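Long-range contact in oligopeptide-binding protein oppA (Lactococcus lactis, PDB 3DRF), which captures oligopeptides outside the cell, in a large cavity between two closing lobes, for uptake by the OppABCDF ABC transporter: residues Gly352-Ile364 and Met530-Leu543. Numbering follows the deposited sequence.
Sequences GLSTPANSLIPPI and MNKKAYVIPTNFML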
loop_
_atom_site.group_PDB
_atom_site.type_symbol
_atom_site.label_atom_id
_atom_site.label_comp_id
_atom_site.label_asym_id
_atom_site.label_seq_id
_atom_site.Cartn_x
_atom_site.Cartn_y
_atom_site.Cartn_z
ATOM N N GLY A 352 13.432 -12.637 -14.085
ATOM C CA GLY A 352 14.458 -11.889 -13.379
ATOM C C GLY A 352 13.992 -10.671 -12.578
ATOM O O GLY A 352 14.808 -10.060 -11.952
ATOM N N LEU A 353 12.695 -10.362 -12.564
ATOM C CA LEU A 353 12.229 -9.139 -11.934
ATOM C C LEU A 353 11.942 -9.286 -10.451
ATOM O O LEU A 353 12.001 -8.319 -9.779
ATOM C CB LEU A 353 10.983 -8.652 -12.639
ATOM C CG LEU A 353 11.192 -8.195 -14.075
ATOM C CD1 LEU A 353 9.805 -8.096 -14.677
ATOM C CD2 LEU A 353 11.804 -6.828 -14.066
ATOM N N SER A 354 11.680 -10.501 -10.001
ATOM C CA SER A 354 11.362 -10.759 -8.572
ATOM C C SER A 354 12.531 -11.450 -7.903
ATOM O O SER A 354 13.043 -12.417 -8.414
ATOM C CB SER A 354 10.109 -11.624 -8.437
ATOM O OG SER A 354 8.996 -10.951 -8.942
ATOM N N THR A 355 12.882 -10.984 -6.738
ATOM C CA THR A 355 13.951 -11.536 -5.936
ATOM C C THR A 355 13.370 -11.970 -4.575
ATOM O O THR A 355 12.776 -11.185 -3.914
ATOM C CB THR A 355 15.056 -10.468 -5.686
ATOM O OG1 THR A 355 15.579 -10.012 -6.961
ATOM C CG2 THR A 355 16.171 -11.066 -4.860
ATOM N N PRO A 356 13.604 -13.205 -4.173
ATOM C CA PRO A 356 13.091 -13.659 -2.865
ATOM C C PRO A 356 13.581 -12.708 -1.760
ATOM O O PRO A 356 14.772 -12.439 -1.681
ATOM C CB PRO A 356 13.751 -15.047 -2.673
ATOM C CG PRO A 356 13.862 -15.567 -4.132
ATOM C CD PRO A 356 14.259 -14.327 -4.914
ATOM N N ALA A 357 12.650 -12.214 -0.973
ATOM C CA ALA A 357 12.962 -11.255 0.079
ATOM C C ALA A 357 13.544 -11.943 1.317
ATOM O O ALA A 357 13.119 -12.952 1.697
ATOM C CB ALA A 357 11.675 -10.478 0.482
ATOM N N ASN A 358 14.541 -11.300 1.908
ATOM C CA ASN A 358 15.124 -11.731 3.189
ATOM C C ASN A 358 14.453 -11.092 4.416
ATOM O O ASN A 358 14.659 -11.518 5.499
ATOM C CB ASN A 358 16.651 -11.402 3.229
ATOM C CG ASN A 358 16.928 -9.909 3.246
ATOM O OD1 ASN A 358 16.306 -9.168 2.543
ATOM N ND2 ASN A 358 17.845 -9.493 4.083
ATOM N N SER A 359 13.695 -10.052 4.154
ATOM C CA SER A 359 13.056 -9.216 5.203
ATOM C C SER A 359 11.951 -8.354 4.585
ATOM O O SER A 359 11.710 -8.410 3.442
ATOM C CB SER A 359 14.100 -8.325 5.891
ATOM O OG SER A 359 14.250 -7.140 5.150
ATOM N N LEU A 360 11.287 -7.587 5.441
ATOM C CA LEU A 360 10.197 -6.710 5.021
ATOM C C LEU A 360 10.607 -5.323 4.504
ATOM O O LEU A 360 9.817 -4.618 4.004
ATOM C CB LEU A 360 9.182 -6.543 6.176
ATOM C CG LEU A 360 8.545 -7.876 6.682
ATOM C CD1 LEU A 360 7.762 -7.645 7.999
ATOM C CD2 LEU A 360 7.656 -8.461 5.572
ATOM N N ILE A 361 11.873 -5.011 4.603
ATOM C CA ILE A 361 12.372 -3.686 4.154
ATOM C C ILE A 361 13.048 -3.811 2.769
ATOM O O ILE A 361 14.061 -4.449 2.658
ATOM C CB ILE A 361 13.369 -3.075 5.162
ATOM C CG1 ILE A 361 12.749 -2.953 6.597
ATOM C CG2 ILE A 361 13.837 -1.712 4.638
ATOM C CD1 ILE A 361 11.538 -1.964 6.703
ATOM N N PRO A 362 12.511 -3.193 1.754
ATOM C CA PRO A 362 13.007 -3.461 0.402
ATOM C C PRO A 362 14.277 -2.659 0.028
ATOM O O PRO A 362 14.575 -1.721 0.654
ATOM C CB PRO A 362 11.828 -3.068 -0.511
ATOM C CG PRO A 362 11.141 -2.005 0.228
ATOM C CD PRO A 362 11.242 -2.438 1.715
ATOM N N PRO A 363 14.934 -3.082 -1.033
ATOM C CA PRO A 363 16.238 -2.504 -1.452
ATOM C C PRO A 363 16.223 -1.029 -1.758
ATOM O O PRO A 363 17.198 -0.407 -1.563
ATOM C CB PRO A 363 16.577 -3.292 -2.751
ATOM C CG PRO A 363 15.920 -4.633 -2.590
ATOM C CD PRO A 363 14.628 -4.357 -1.759
ATOM N N ILE A 364 15.110 -0.497 -2.224
ATOM C CA ILE A 364 15.032 0.953 -2.455
ATOM C C ILE A 364 15.433 1.783 -1.210
ATOM O O ILE A 364 15.987 2.818 -1.325
ATOM C CB ILE A 364 13.646 1.374 -3.010
ATOM C CG1 ILE A 364 13.706 2.848 -3.484
ATOM C CG2 ILE A 364 12.516 1.102 -1.991
ATOM C CD1 ILE A 364 12.650 3.204 -4.380
ATOM N N MET A 530 10.799 -9.798 13.344
ATOM C CA MET A 530 9.622 -10.153 12.543
ATOM C C MET A 530 9.862 -11.529 11.919
ATOM O O MET A 530 8.991 -12.295 11.861
ATOM C CB MET A 530 9.422 -9.119 11.427
ATOM C CG MET A 530 8.763 -7.792 12.008
ATOM S SD MET A 530 6.969 -8.039 12.549
ATOM C CE MET A 530 6.093 -7.752 10.960
ATOM N N ASN A 531 11.071 -11.797 11.454
ATOM C CA ASN A 531 11.362 -13.132 10.855
ATOM C C ASN A 531 11.290 -14.264 11.925
ATOM O O ASN A 531 10.800 -15.299 11.662
ATOM C CB ASN A 531 12.755 -13.105 10.170
ATOM C CG ASN A 531 12.734 -12.434 8.800
ATOM O OD1 ASN A 531 11.691 -12.117 8.269
ATOM N ND2 ASN A 531 13.884 -12.215 8.261
ATOM N N LYS A 532 11.763 -14.013 13.133
ATOM C CA LYS A 532 11.734 -15.041 14.206
ATOM C C LYS A 532 10.308 -15.278 14.734
ATOM O O LYS A 532 9.919 -16.378 14.862
ATOM C CB LYS A 532 12.675 -14.657 15.349
ATOM C CG LYS A 532 12.718 -15.785 16.418
ATOM C CD LYS A 532 13.776 -15.475 17.483
ATOM C CE LYS A 532 13.923 -16.715 18.483
ATOM N NZ LYS A 532 14.614 -16.355 19.817
ATOM N N LYS A 533 9.557 -14.201 14.964
ATOM C CA LYS A 533 8.177 -14.333 15.415
ATOM C C LYS A 533 7.333 -15.004 14.312
ATOM O O LYS A 533 6.448 -15.746 14.598
ATOM C CB LYS A 533 7.579 -12.945 15.723
ATOM C CG LYS A 533 8.159 -12.199 16.966
ATOM C CD LYS A 533 7.598 -12.616 18.283
ATOM C CE LYS A 533 8.187 -11.789 19.455
ATOM N NZ LYS A 533 7.370 -12.104 20.770
ATOM N N ALA A 534 7.609 -14.637 13.078
ATOM C CA ALA A 534 7.012 -15.281 11.918
ATOM C C ALA A 534 5.478 -15.153 11.927
ATOM O O ALA A 534 4.774 -16.009 11.497
ATOM C CB ALA A 534 7.456 -16.781 11.856
ATOM N N TYR A 535 5.012 -13.992 12.369
ATOM C CA TYR A 535 3.603 -13.656 12.191
ATOM C C TYR A 535 3.284 -13.373 10.723
ATOM O O TYR A 535 2.189 -13.583 10.324
ATOM C CB TYR A 535 3.256 -12.425 13.033
ATOM C CG TYR A 535 3.462 -12.580 14.555
ATOM C CD1 TYR A 535 3.132 -13.742 15.241
ATOM C CD2 TYR A 535 3.981 -11.529 15.312
ATOM C CE1 TYR A 535 3.296 -13.832 16.626
ATOM C CE2 TYR A 535 4.143 -11.630 16.687
ATOM C CZ TYR A 535 3.782 -12.757 17.316
ATOM O OH TYR A 535 3.886 -12.913 18.693
ATOM N N VAL A 536 4.306 -12.918 9.992
ATOM C CA VAL A 536 4.244 -12.803 8.530
ATOM C C VAL A 536 5.600 -13.311 8.014
ATOM O O VAL A 536 6.565 -13.306 8.732
ATOM C CB VAL A 536 3.988 -11.335 8.082
ATOM C CG1 VAL A 536 2.619 -10.829 8.617
ATOM C CG2 VAL A 536 5.146 -10.410 8.537
ATOM N N ILE A 537 5.594 -13.744 6.775
ATOM C CA ILE A 537 6.808 -14.239 6.119
ATOM C C ILE A 537 7.031 -13.386 4.833
ATOM O O ILE A 537 6.229 -13.326 3.978
ATOM C CB ILE A 537 6.647 -15.734 5.688
ATOM C CG1 ILE A 537 6.206 -16.672 6.860
ATOM C CG2 ILE A 537 7.945 -16.252 5.022
ATOM C CD1 ILE A 537 7.239 -16.778 8.019
ATOM N N PRO A 538 8.209 -12.751 4.745
ATOM C CA PRO A 538 8.488 -11.931 3.544
ATOM C C PRO A 538 8.532 -12.854 2.320
ATOM O O PRO A 538 9.060 -13.920 2.397
ATOM C CB PRO A 538 9.880 -11.349 3.803
ATOM C CG PRO A 538 10.066 -11.451 5.320
ATOM C CD PRO A 538 9.337 -12.705 5.710
ATOM N N THR A 539 8.027 -12.414 1.208
ATOM C CA THR A 539 8.015 -13.235 -0.040
ATOM C C THR A 539 9.014 -12.677 -1.083
ATOM O O THR A 539 10.049 -13.196 -1.262
ATOM C CB THR A 539 6.558 -13.395 -0.566
ATOM O OG1 THR A 539 5.780 -13.920 0.510
ATOM C CG2 THR A 539 6.541 -14.389 -1.746
ATOM N N ASN A 540 8.620 -11.602 -1.745
ATOM C CA ASN A 540 9.441 -10.968 -2.818
ATOM C C ASN A 540 9.672 -9.445 -2.722
ATOM O O ASN A 540 8.858 -8.687 -2.243
ATOM C CB ASN A 540 8.809 -11.211 -4.187
ATOM C CG ASN A 540 8.986 -12.630 -4.687
ATOM O OD1 ASN A 540 8.078 -13.204 -5.194
ATOM N ND2 ASN A 540 10.102 -13.121 -4.554
ATOM N N PHE A 541 10.844 -9.065 -3.216
ATOM C CA PHE A 541 11.151 -7.724 -3.690
ATOM C C PHE A 541 11.025 -7.770 -5.218
ATOM O O PHE A 541 11.079 -8.816 -5.806
ATOM C CB PHE A 541 12.580 -7.321 -3.310
ATOM C CG PHE A 541 12.899 -7.375 -1.805
ATOM C CD1 PHE A 541 12.012 -6.918 -0.813
ATOM C CD2 PHE A 541 14.108 -7.816 -1.412
ATOM C CE1 PHE A 541 12.398 -6.959 0.542
ATOM C CE2 PHE A 541 14.456 -7.829 -0.091
ATOM C CZ PHE A 541 13.593 -7.412 0.866
ATOM N N MET A 542 10.886 -6.595 -5.812
ATOM C CA MET A 542 10.650 -6.510 -7.250
ATOM C C MET A 542 11.213 -5.258 -7.891
ATOM O O MET A 542 11.456 -4.269 -7.248
ATOM C CB MET A 542 9.114 -6.530 -7.519
ATOM C CG MET A 542 8.626 -7.178 -8.818
ATOM S SD MET A 542 6.890 -7.597 -8.551
ATOM C CE MET A 542 6.227 -6.019 -8.181
ATOM N N LEU A 543 11.428 -5.399 -9.199
ATOM C CA LEU A 543 11.578 -4.267 -10.120
ATOM C C LEU A 543 10.282 -4.120 -10.903
ATOM O O LEU A 543 9.717 -5.091 -11.265
ATOM C CB LEU A 543 12.712 -4.502 -11.158
ATOM C CG LEU A 543 14.094 -4.792 -10.622
ATOM C CD1 LEU A 543 15.111 -5.079 -11.806
ATOM C CD2 LEU A 543 14.496 -3.647 -9.795
HETATM O O HOH W 1 11.738 -15.077 0.133
HETATM O O HOH W 2 11.895 -14.284 3.833
HETATM O O HOH W 3 11.738 -9.134 8.351
#
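Ala357 and Pro363 sandwich the ring of Phe541: Ala357 CB sits over its centre, 3.6 Å from the centroid, and Pro363 CD lies off toward the rim of the opposite face, both as CH-pi contacts. Asn358 OD1 meets the ring edge at Phe541 CE2 (3.5 Å), its amide turned 78° to the ring, while Asn358 ND2 is held by Val373 O. With CG opposite its own carbonyl carbon (chi1 -57°), Phe541 sends the ring into the curl of 357-363. Cut back to an alanine, Phe541 would probably leave Ala357 and Pro363 facing a gap and let the loop shift. Further along, Leu360 splits its methyls, CD2 against Pro538 CG and CD1 pressed tightly on Met530 CE (3.4 Å). Asn531 ND2 ties the helix end to Asn358 O (3.0 Å), the acceptor lying near its amide plane. The solvent side is marked by exposed Thr355 and Leu543; the side chains of Leu353 and Leu543 cross at about a right angle, CD2 against CB (3.8 Å). Water also enters beside Ala357: one bridges Ala357 O and Pro538 O, and a second lies within hydrogen-bonding distance of Ala357 O and Thr539 O. Paired Thr355 N-Phe541 O and Phe541 N-Thr355 O bonds, flanked by Leu543 N-Leu353 O and Ala357 N-Thr539 O (2.8 Å), fasten strand 354-356 to strand 536-549. On its other side strand 536-549 pairs with strand 292-307, where Thr539 and Asn540 facing Ser303 form a classic beta bulge in this mixed sheet of a periplasmic-binding-protein fold.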